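Local coordinates for protein putative thiosugar synthase (PDB 4N6F) that probably makes the thiosugar of a 2-thiosugar pathway from a hexose phosphate, as a TIM-barrel relative of the thiazole synthase ThiG that takes sulphur from a carrier protein, at residues 13-18 / 157-162; 128-133 / 150-155. One frame throughout, in Å; residues are numbered along the deposited sequence.

The two contacts cover different parts of one TIM barrel: interaction 1 lies at the end where the strands begin, interaction 2 on the outer wall. Interaction 1, between 13-18 and 157-162, is buried and built of methyl contacts, with no hydrogen bond across it, one leucine methyl lying against a carbonyl oxygen: an N-terminal hairpin strand meets the turn leading into strand 161-164. Interaction 2 joins neighbouring outer helices, 122-134 and 147-156, with a buried alanine-leucine pair on its inner side and an exposed arginine with a bridging water farther out. The two share a border, since helix 147-156 runs directly into the 157-162 turn and Leu153 packs against Leu161. Their centres lie about 13 Å apart.

Interaction 1 of 2, residues 13-18 / 157-162; sequences PWLKIG and GCAALR
Leu15 and Ile17, from one short strand, reach Ala159 and Ala160 with their methyl groups and make an interface without a hydrogen bond across it. Ile17 CD1 lies 3.8 Å from Ala159 CB. The two branches of Leu15 divide their work: CD1 comes to 3.6 Å from the carbonyl oxygen Ala159 O, while CD2 meets Ala160 CB at 4.2 Å. This fork depends on chi1 of -180°, which sets CG opposite the backbone N and carries both methyls across to the turn. In Ile17 it is CG1 that stands beside the backbone N (chi1 -59°), and the nearly extended chi2 sends CD1 out to the alanine. The nearest CA atoms, those of Ile17 and Ala159, are 7.7 Å apart, a gap filled by the isoleucine side chain and the alanine methyl.

Behind this first shell, Trp14 and Leu15 both pair with Phe22 in a classic beta bulge. Leu15 CB sits over one face of the Trp14 ring, offset toward its rim, and the indole NE1 is bonded to Ser24 O. On the other side, Gly157 ends the preceding helix in a Schellman motif, and Ala159 is tied through its backbone to Leu139. Arg162, which touches the bound fructose 6-phosphate, forms salt bridges with Glu194 and Asp112.

The contact thus lays the antiparallel hairpin of strands 15-17 and 20-22 against the entry to barrel strand 161-164, between the neighbouring strands 138-143 and 191-194 and just beyond the end of helix 147-156.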
loop_
_atom_site.group_PDB
_atom_site.type_symbol
_atom_site.label_atom_id
_atom_site.label_comp_id
_atom_site.label_asym_id
_atom_site.label_seq_id
_atom_site.Cartn_x
_atom_site.Cartn_y
_atom_site.Cartn_z
ATOM N N PRO A 13 -9.979 17.354 5.969
ATOM C CA PRO A 13 -9.000 18.059 5.144
ATOM C C PRO A 13 -7.634 18.038 5.834
ATOM O O PRO A 13 -7.561 18.211 7.043
ATOM C CB PRO A 13 -9.559 19.487 5.044
ATOM C CG PRO A 13 -10.827 19.515 5.842
ATOM C CD PRO A 13 -10.879 18.275 6.680
ATOM N N TRP A 14 -6.573 17.791 5.071
ATOM C CA TRP A 14 -5.207 17.802 5.598
ATOM C C TRP A 14 -4.571 19.177 5.405
ATOM O O TRP A 14 -3.494 19.442 5.924
ATOM C CB TRP A 14 -4.340 16.711 4.942
ATOM C CG TRP A 14 -4.339 16.725 3.425
ATOM C CD1 TRP A 14 -5.234 16.109 2.600
ATOM C CD2 TRP A 14 -3.411 17.399 2.574
ATOM N NE1 TRP A 14 -4.929 16.366 1.288
ATOM C CE2 TRP A 14 -3.810 17.150 1.242
ATOM C CE3 TRP A 14 -2.279 18.188 2.804
ATOM C CZ2 TRP A 14 -3.113 17.653 0.146
ATOM C CZ3 TRP A 14 -1.584 18.690 1.713
ATOM C CH2 TRP A 14 -2.005 18.420 0.400
ATOM N N LEU A 15 -5.237 20.036 4.641
ATOM C CA LEU A 15 -4.774 21.386 4.398
ATOM C C LEU A 15 -5.972 22.257 4.071
ATOM O O LEU A 15 -6.918 21.820 3.395
ATOM C CB LEU A 15 -3.783 21.415 3.230
ATOM C CG LEU A 15 -3.183 22.771 2.842
ATOM C CD1 LEU A 15 -2.356 23.350 3.981
ATOM C CD2 LEU A 15 -2.339 22.621 1.584
ATOM N N LYS A 16 -5.934 23.490 4.558
ATOM C CA LYS A 16 -6.965 24.462 4.239
ATOM C C LYS A 16 -6.308 25.809 3.967
ATOM O O LYS A 16 -5.470 26.246 4.736
ATOM C CB LYS A 16 -7.969 24.583 5.389
ATOM C CG LYS A 16 -9.208 25.364 4.988
ATOM C CD LYS A 16 -10.275 25.363 6.073
ATOM C CE LYS A 16 -11.583 25.882 5.499
ATOM N NZ LYS A 16 -12.129 26.966 6.329
ATOM N N ILE A 17 -6.659 26.460 2.866
ATOM C CA ILE A 17 -6.095 27.783 2.557
ATOM C C ILE A 17 -7.250 28.686 2.236
ATOM O O ILE A 17 -7.948 28.464 1.252
ATOM C CB ILE A 17 -5.102 27.748 1.381
ATOM C CG1 ILE A 17 -3.949 26.806 1.700
ATOM C CG2 ILE A 17 -4.581 29.153 1.083
ATOM C CD1 ILE A 17 -3.087 26.436 0.521
ATOM N N GLY A 18 -7.470 29.692 3.079
ATOM C CA GLY A 18 -8.690 30.485 2.998
ATOM C C GLY A 18 -9.883 29.565 3.142
ATOM O O GLY A 18 -9.917 28.719 4.055
ATOM N N GLY A 157 6.379 30.632 6.261
ATOM C CA GLY A 157 4.923 30.514 6.291
ATOM C C GLY A 157 4.371 29.764 5.093
ATOM O O GLY A 157 3.237 29.987 4.697
ATOM N N CYS A 158 5.166 28.860 4.519
ATOM C CA CYS A 158 4.676 28.001 3.452
ATOM C C CYS A 158 3.505 27.140 3.945
ATOM O O CYS A 158 3.447 26.780 5.121
ATOM C CB CYS A 158 5.819 27.175 2.874
ATOM S SG CYS A 158 7.021 28.226 1.984
ATOM N N ALA A 159 2.555 26.855 3.051
ATOM C CA ALA A 159 1.339 26.128 3.416
ATOM C C ALA A 159 1.615 24.641 3.632
ATOM O O ALA A 159 1.085 24.026 4.552
ATOM C CB ALA A 159 0.275 26.314 2.340
ATOM N N ALA A 160 2.441 24.073 2.764
ATOM C CA ALA A 160 2.777 22.658 2.795
ATOM C C ALA A 160 4.113 22.489 2.085
ATOM O O ALA A 160 4.541 23.377 1.342
ATOM C CB ALA A 160 1.707 21.836 2.096
ATOM N N LEU A 161 4.764 21.360 2.335
ATOM C CA LEU A 161 6.077 21.054 1.780
ATOM C C LEU A 161 5.993 19.834 0.910
ATOM O O LEU A 161 5.545 18.790 1.361
ATOM C CB LEU A 161 7.058 20.711 2.901
ATOM C CG LEU A 161 8.192 21.660 3.212
ATOM C CD1 LEU A 161 9.130 20.979 4.196
ATOM C CD2 LEU A 161 8.940 22.042 1.937
ATOM N N ARG A 162 6.441 19.950 -0.323
ATOM C CA ARG A 162 6.613 18.781 -1.168
ATOM C C ARG A 162 8.068 18.350 -1.017
ATOM O O ARG A 162 8.985 19.177 -1.123
ATOM C CB ARG A 162 6.250 19.099 -2.619
ATOM C CG ARG A 162 4.789 19.514 -2.807
ATOM C CD ARG A 162 4.605 20.544 -3.922
ATOM N NE ARG A 162 5.203 20.073 -5.167
ATOM C CZ ARG A 162 5.911 20.816 -6.023
ATOM N NH1 ARG A 162 6.428 20.241 -7.103
ATOM N NH2 ARG A 162 6.124 22.108 -5.816
#

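Interaction 2 of 2, residues 128-133 / 150-155; sequences AARELR and ARALEE
The guanidinium end of Arg130 reaches Ala152 on the outer surface of a TIM barrel, where successive helices of the beta-alpha units, 122-134 and 147-156, pack side by side. From CB the arginine turns with CG opposite its own carbonyl carbon (chi1 -75°), then runs extended through CD to NE. That course carries the chain over to the second helix although its first bond does not aim there. NE gives its hydrogen to a water at 3.0 Å, which lies at the guanidinium edge in the plane of the group. Farther out, NH2 approaches Ala152 CB to 3.9 Å, at an oblique angle to the flat group. It also stands 5.0 Å from Glu155 OE1, too far for a salt bridge, though the opposite charges probably attract.

Deeper in the groove the chemistry is purely apolar. Ala129 CB presses on Leu153 CD2 at 3.5 Å, tighter than usual for two carbons, and both residues are buried. Leu139 and Ile143 of strand 138-143 lie beneath the pair, touching Ala129 and Leu153 respectively. At the C-terminal end of the second helix, Arg133 NE bonds to Ala156 O and adds a polar tie between the helices.

The water completes the bridge from arginine side chain to helix backbone: it donates to Ala152 O, with its oxygen 2.8 Å from that carbonyl oxygen.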
loop_
_atom_site.group_PDB
_atom_site.type_symbol
_atom_site.label_atom_id
_atom_site.label_comp_id
_atom_site.label_asym_id
_atom_site.label_seq_id
_atom_site.Cartn_x
_atom_site.Cartn_y
_atom_site.Cartn_z
ATOM N N ALA A 128 13.246 32.186 -3.359
ATOM C CA ALA A 128 11.998 32.438 -4.093
ATOM C C ALA A 128 10.798 32.434 -3.141
ATOM O O ALA A 128 9.913 33.294 -3.232
ATOM C CB ALA A 128 11.807 31.405 -5.195
ATOM N N ALA A 129 10.788 31.489 -2.204
ATOM C CA ALA A 129 9.670 31.375 -1.261
ATOM C C ALA A 129 9.512 32.634 -0.425
ATOM O O ALA A 129 8.418 33.187 -0.330
ATOM C CB ALA A 129 9.841 30.150 -0.369
ATOM N N ARG A 130 10.605 33.104 0.169
ATOM C CA ARG A 130 10.577 34.340 0.980
ATOM C C ARG A 130 10.085 35.549 0.191
ATOM O O ARG A 130 9.289 36.345 0.685
ATOM C CB ARG A 130 11.963 34.636 1.558
ATOM C CG ARG A 130 12.344 33.726 2.711
ATOM C CD ARG A 130 13.803 33.893 3.099
ATOM N NE ARG A 130 14.140 33.062 4.255
ATOM C CZ ARG A 130 15.367 32.661 4.589
ATOM N NH1 ARG A 130 16.430 33.003 3.862
ATOM N NH2 ARG A 130 15.534 31.905 5.668
ATOM N N GLU A 131 10.542 35.678 -1.046
ATOM C CA GLU A 131 10.115 36.805 -1.879
ATOM C C GLU A 131 8.621 36.718 -2.198
ATOM O O GLU A 131 7.905 37.718 -2.116
ATOM C CB GLU A 131 10.937 36.854 -3.159
ATOM C CG GLU A 131 10.959 38.211 -3.829
ATOM C CD GLU A 131 11.956 38.261 -4.973
ATOM O OE1 GLU A 131 11.537 38.612 -6.096
ATOM O OE2 GLU A 131 13.147 37.929 -4.752
ATOM N N LEU A 132 8.141 35.524 -2.550
ATOM C CA LEU A 132 6.706 35.352 -2.831
ATOM C C LEU A 132 5.832 35.448 -1.587
ATOM O O LEU A 132 4.705 35.929 -1.669
ATOM C CB LEU A 132 6.449 34.052 -3.587
ATOM C CG LEU A 132 6.994 34.074 -5.022
ATOM C CD1 LEU A 132 6.850 32.724 -5.696
ATOM C CD2 LEU A 132 6.318 35.149 -5.862
ATOM N N ARG A 133 6.354 35.017 -0.437
ATOM C CA ARG A 133 5.628 35.141 0.841
ATOM C C ARG A 133 5.442 36.596 1.259
ATOM O O ARG A 133 4.404 36.947 1.834
ATOM C CB ARG A 133 6.335 34.371 1.966
ATOM C CG ARG A 133 6.105 32.859 1.942
ATOM C CD ARG A 133 4.644 32.496 2.139
ATOM N NE ARG A 133 4.126 33.038 3.390
ATOM C CZ ARG A 133 2.858 33.381 3.628
ATOM N NH1 ARG A 133 2.518 33.861 4.823
ATOM N NH2 ARG A 133 1.927 33.263 2.690
ATOM N N ALA A 150 13.690 22.830 5.267
ATOM C CA ALA A 150 12.295 22.646 5.633
ATOM C C ALA A 150 11.882 23.640 6.720
ATOM O O ALA A 150 10.806 24.247 6.651
ATOM C CB ALA A 150 12.057 21.215 6.089
ATOM N N ARG A 151 12.750 23.822 7.709
ATOM C CA ARG A 151 12.494 24.775 8.782
ATOM C C ARG A 151 12.432 26.228 8.314
ATOM O O ARG A 151 11.597 27.004 8.790
ATOM C CB ARG A 151 13.540 24.627 9.890
ATOM C CG ARG A 151 13.423 23.322 10.650
ATOM C CD ARG A 151 14.434 23.259 11.786
ATOM N NE ARG A 151 14.191 22.120 12.670
ATOM C CZ ARG A 151 15.077 21.630 13.535
ATOM N NH1 ARG A 151 16.296 22.156 13.636
ATOM N NH2 ARG A 151 14.759 20.586 14.286
ATOM N N ALA A 152 13.320 26.614 7.410
ATOM C CA ALA A 152 13.263 27.959 6.855
ATOM C C ALA A 152 11.941 28.147 6.103
ATOM O O ALA A 152 11.335 29.218 6.151
ATOM C CB ALA A 152 14.447 28.196 5.928
ATOM N N LEU A 153 11.488 27.100 5.412
ATOM C CA LEU A 153 10.238 27.190 4.648
ATOM C C LEU A 153 9.015 27.259 5.550
ATOM O O LEU A 153 8.073 28.001 5.267
ATOM C CB LEU A 153 10.128 26.061 3.613
ATOM C CG LEU A 153 11.115 26.237 2.456
ATOM C CD1 LEU A 153 11.136 25.003 1.573
ATOM C CD2 LEU A 153 10.834 27.487 1.626
ATOM N N GLU A 154 9.034 26.523 6.655
ATOM C CA GLU A 154 7.965 26.647 7.639
ATOM C C GLU A 154 7.966 28.045 8.256
ATOM O O GLU A 154 6.924 28.662 8.399
ATOM C CB GLU A 154 8.064 25.578 8.733
ATOM C CG GLU A 154 7.051 25.796 9.857
ATOM C CD GLU A 154 6.926 24.629 10.830
ATOM O OE1 GLU A 154 7.775 23.707 10.822
ATOM O OE2 GLU A 154 5.955 24.634 11.616
ATOM N N GLU A 155 9.136 28.548 8.618
ATOM C CA GLU A 155 9.220 29.886 9.202
ATOM C C GLU A 155 8.701 30.964 8.255
ATOM O O GLU A 155 7.998 31.883 8.684
ATOM C CB GLU A 155 10.659 30.206 9.618
ATOM C CG GLU A 155 10.792 31.506 10.401
ATOM C CD GLU A 155 12.214 31.780 10.851
ATOM O OE1 GLU A 155 13.100 31.928 9.983
ATOM O OE2 GLU A 155 12.441 31.848 12.077
HETATM O O HOH W 1 12.660 31.653 6.395
#